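Local coordinates for protein aldehyde dehydrogenase (Burkholderia vietnamiensis, PDB 5KF0) that probably oxidises aldehydes to carboxylic acids using a nicotinamide adenine dinucleotide cofactor, and binds NADPH, at residues A44-A48 and Q49-A53; T190-G193 and A194-A198. All coordinates share one frame; numbering follows the deposited sequence.

Contact 1: residues A44-A48 and Q49-A53; sequences ALADA and QAIDA
D47 and A50 meet where the chain leaving strand 39-43 turns into helix 48-60, and the D47 side chain is the piece to follow. Its CB carries CG in the position between the backbone N and the carbonyl carbon (chi1 62°), which swings the carboxylate back over the first turn instead of out along the incoming chain. D47 CG lies 3.8 Å from Q49 OE1. Beyond it the two oxygens part company. D47 OD1 accepts from A50 N at 3.0 Å, the N-H pointing nearly down the C-O axis of the carboxylate, and D47 OD1 also rests 3.6 Å from Q49 CB. D47 OD2 accepts a hydrogen bond from a water at 2.8 Å, and this water donates its other hydrogen to Q49 OE1, 3.1 Å from the water oxygen. The Q49 chain is bent at chi2 (60°), which folds its amide back beside the carboxylate; the carboxylate and amide planes stand 63° apart, not stacked, and the water joins the two groups.

This is the N-cap of helix 48-60, with D47 closing off a backbone N-H of the first turn that has no helical carbonyl before it. The negative carboxylate also sits at the positive end of the helix dipole, an arrangement likely to favour its ionised form. The regular ladder starts at once: I51 N donates to D47 O at 3.0 Å and D52 N to A48 O. On the inner side A46 CB touches A50 CB at 4.0 Å, and both methyls lie against Y16 of strand 13-18. I51 turns inward onto L214, L223 and F224, while the D52 carboxylate makes a salt bridge with R229.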
# COMPACT_ATOMS: atom_id res chain seq x y z
N ALA A 44 0.53 -3.67 45.14
CA ALA A 44 -0.85 -4.07 45.34
C ALA A 44 -1.22 -5.20 44.39
O ALA A 44 -0.99 -5.13 43.18
CB ALA A 44 -1.78 -2.87 45.13
N LEU A 45 -1.83 -6.25 44.94
CA LEU A 45 -2.27 -7.42 44.19
C LEU A 45 -3.76 -7.29 43.90
O LEU A 45 -4.56 -7.14 44.83
CB LEU A 45 -1.98 -8.69 44.99
CG LEU A 45 -2.28 -10.02 44.31
CD1 LEU A 45 -1.29 -10.26 43.15
CD2 LEU A 45 -2.24 -11.15 45.33
N ALA A 46 -4.13 -7.35 42.62
CA ALA A 46 -5.53 -7.22 42.24
C ALA A 46 -6.26 -8.55 42.40
O ALA A 46 -5.79 -9.58 41.91
CB ALA A 46 -5.64 -6.73 40.80
N ASP A 47 -7.42 -8.53 43.07
CA ASP A 47 -8.23 -9.74 43.13
C ASP A 47 -9.25 -9.74 41.99
O ASP A 47 -9.29 -8.84 41.16
CB ASP A 47 -8.89 -9.91 44.50
CG ASP A 47 -9.86 -8.78 44.86
OD1 ASP A 47 -10.25 -7.97 44.00
OD2 ASP A 47 -10.23 -8.71 46.05
N ALA A 48 -10.08 -10.79 41.94
CA ALA A 48 -11.00 -10.93 40.82
C ALA A 48 -11.99 -9.78 40.76
O ALA A 48 -12.44 -9.40 39.67
CB ALA A 48 -11.74 -12.26 40.90
N GLN A 49 -12.37 -9.21 41.91
CA GLN A 49 -13.30 -8.08 41.91
C GLN A 49 -12.67 -6.85 41.28
O GLN A 49 -13.35 -6.09 40.58
CB GLN A 49 -13.75 -7.76 43.33
CG GLN A 49 -14.79 -8.71 43.88
CD GLN A 49 -14.27 -10.13 43.93
OE1 GLN A 49 -13.31 -10.43 44.64
NE2 GLN A 49 -14.89 -11.01 43.15
N ALA A 50 -11.39 -6.63 41.54
CA ALA A 50 -10.70 -5.51 40.90
C ALA A 50 -10.57 -5.73 39.40
O ALA A 50 -10.72 -4.79 38.61
CB ALA A 50 -9.33 -5.29 41.53
N ILE A 51 -10.31 -6.98 38.99
CA ILE A 51 -10.21 -7.28 37.56
C ILE A 51 -11.56 -7.06 36.89
O ILE A 51 -11.64 -6.42 35.83
CB ILE A 51 -9.71 -8.72 37.35
CG1 ILE A 51 -8.29 -8.88 37.90
CG2 ILE A 51 -9.73 -9.09 35.85
CD1 ILE A 51 -7.86 -10.35 38.06
N ASP A 52 -12.63 -7.55 37.51
CA ASP A 52 -13.96 -7.34 36.96
C ASP A 52 -14.30 -5.86 36.85
O ASP A 52 -14.86 -5.42 35.84
CB ASP A 52 -15.00 -8.06 37.81
CG ASP A 52 -16.41 -7.73 37.37
OD1 ASP A 52 -16.80 -8.23 36.30
OD2 ASP A 52 -17.10 -6.97 38.07
N ALA A 53 -13.96 -5.07 37.87
CA ALA A 53 -14.22 -3.63 37.80
C ALA A 53 -13.43 -2.98 36.67
O ALA A 53 -13.93 -2.07 36.00
CB ALA A 53 -13.89 -2.96 39.14
O HOH W 1 -12.82 -8.48 46.95

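Contact 2: residues T190-G193 and A194-A198; sequences TPVG and ALIIA
With V192 CG1 anti to the backbone N (chi1 175°) and I196 CG1 anti to its own carbonyl carbon (chi1 -66°), the CG1 branch of V192 and the CD1 end of I196, one helical turn apart, come into contact. V192 CG1 meets I196 CD1 at 4.0 Å, the two chains lying at a slant to one another. The isoleucine branch starts close to the backbone, where I196 CG1 lies 3.5 Å from V192 O, so it first passes that carbonyl and then reaches the methyl. L195 does much the same one residue earlier: L195 CG lies 3.4 Å from P191 O and its CD1 sits loosely beside the proline CB.

Beneath these side chains the first turn of helix 192-202 is stitched by backbone bonds. L195 N donates to P191 O, I196 N to V192 O at 2.9 Å, and I197 N to G193 O. I196 N makes a second, weak bond to G193 O. Further back, a water bridges the start of the helix: it donates to T190 O at 2.7 Å and accepts from A194 N at 2.8 Å. The carboxylate of E98 takes the N-H groups of V192 and G193, one on each oxygen, so a side chain from helix 88-99 serves this end of the helix.

The helix is the crossover of the beta-alpha-beta unit between strands 182-185 and 211-213. A194, L195 and A198 lie on V213 of the latter strand, I196 packs on E90 and L91 of helix 88-99, and V192 and L195 are covered by Y14 of strand 13-18.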
# COMPACT_ATOMS: atom_id res chain seq x y z
N THR A 190 7.84 -9.50 37.97
CA THR A 190 8.38 -8.24 37.44
C THR A 190 7.26 -7.25 37.12
O THR A 190 7.09 -6.84 35.97
CB THR A 190 9.21 -8.50 36.17
OG1 THR A 190 8.38 -9.08 35.15
CG2 THR A 190 10.40 -9.42 36.44
N PRO A 191 6.50 -6.81 38.14
CA PRO A 191 5.40 -5.87 37.88
C PRO A 191 5.76 -4.39 37.89
O PRO A 191 4.95 -3.58 37.41
CB PRO A 191 4.43 -6.18 39.03
CG PRO A 191 5.37 -6.44 40.19
CD PRO A 191 6.57 -7.19 39.56
N VAL A 192 6.93 -4.01 38.42
CA VAL A 192 7.17 -2.61 38.73
C VAL A 192 7.28 -1.77 37.46
O VAL A 192 6.75 -0.65 37.39
CB VAL A 192 8.42 -2.46 39.60
CG1 VAL A 192 8.74 -0.98 39.81
CG2 VAL A 192 8.21 -3.17 40.94
N GLY A 193 7.98 -2.28 36.45
CA GLY A 193 8.10 -1.54 35.20
C GLY A 193 6.75 -1.17 34.61
O GLY A 193 6.51 -0.02 34.24
N ALA A 194 5.84 -2.15 34.54
CA ALA A 194 4.49 -1.90 34.04
C ALA A 194 3.75 -0.86 34.89
O ALA A 194 2.97 -0.06 34.35
CB ALA A 194 3.70 -3.21 34.00
N LEU A 195 3.99 -0.85 36.20
CA LEU A 195 3.33 0.13 37.06
C LEU A 195 3.94 1.52 36.91
O LEU A 195 3.25 2.51 37.16
CB LEU A 195 3.38 -0.32 38.52
CG LEU A 195 2.59 -1.61 38.77
CD1 LEU A 195 2.87 -2.13 40.17
CD2 LEU A 195 1.08 -1.41 38.55
N ILE A 196 5.21 1.62 36.51
CA ILE A 196 5.75 2.94 36.19
C ILE A 196 5.16 3.44 34.87
O ILE A 196 4.80 4.62 34.74
CB ILE A 196 7.29 2.91 36.15
CG1 ILE A 196 7.85 2.62 37.55
CG2 ILE A 196 7.83 4.25 35.64
CD1 ILE A 196 9.33 2.30 37.54
N ILE A 197 5.05 2.55 33.87
CA ILE A 197 4.33 2.89 32.64
C ILE A 197 2.93 3.39 32.98
O ILE A 197 2.47 4.42 32.47
CB ILE A 197 4.29 1.68 31.69
CG1 ILE A 197 5.69 1.34 31.17
CG2 ILE A 197 3.34 1.95 30.52
CD1 ILE A 197 5.74 0.12 30.26
N ALA A 198 2.24 2.68 33.89
CA ALA A 198 0.88 3.09 34.28
C ALA A 198 0.87 4.46 34.94
O ALA A 198 -0.03 5.27 34.69
CB ALA A 198 0.27 2.04 35.21
O HOH W 2 7.26 -4.53 34.49

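In the fold
Both contacts are first turns of helices, about 16 Å apart centre to centre, with no direct touch between them. Contact 1 lies toward the surface and is partly exposed, whereas every touching residue of contact 2 is buried. Their chemistry follows: at 44-53 the helix start is capped from within by an aspartate, helped by a water and a glutamine, while at 190-198 the carboxylate comes from another helix, through E98, and the side chains facing one another are aliphatic. Strand 13-18 links them, Y16 packing on contact 1 and Y14 on contact 2. The bound NADPH is near both, about 9 Å from the side chain of I51 and about 8 Å from that of P191.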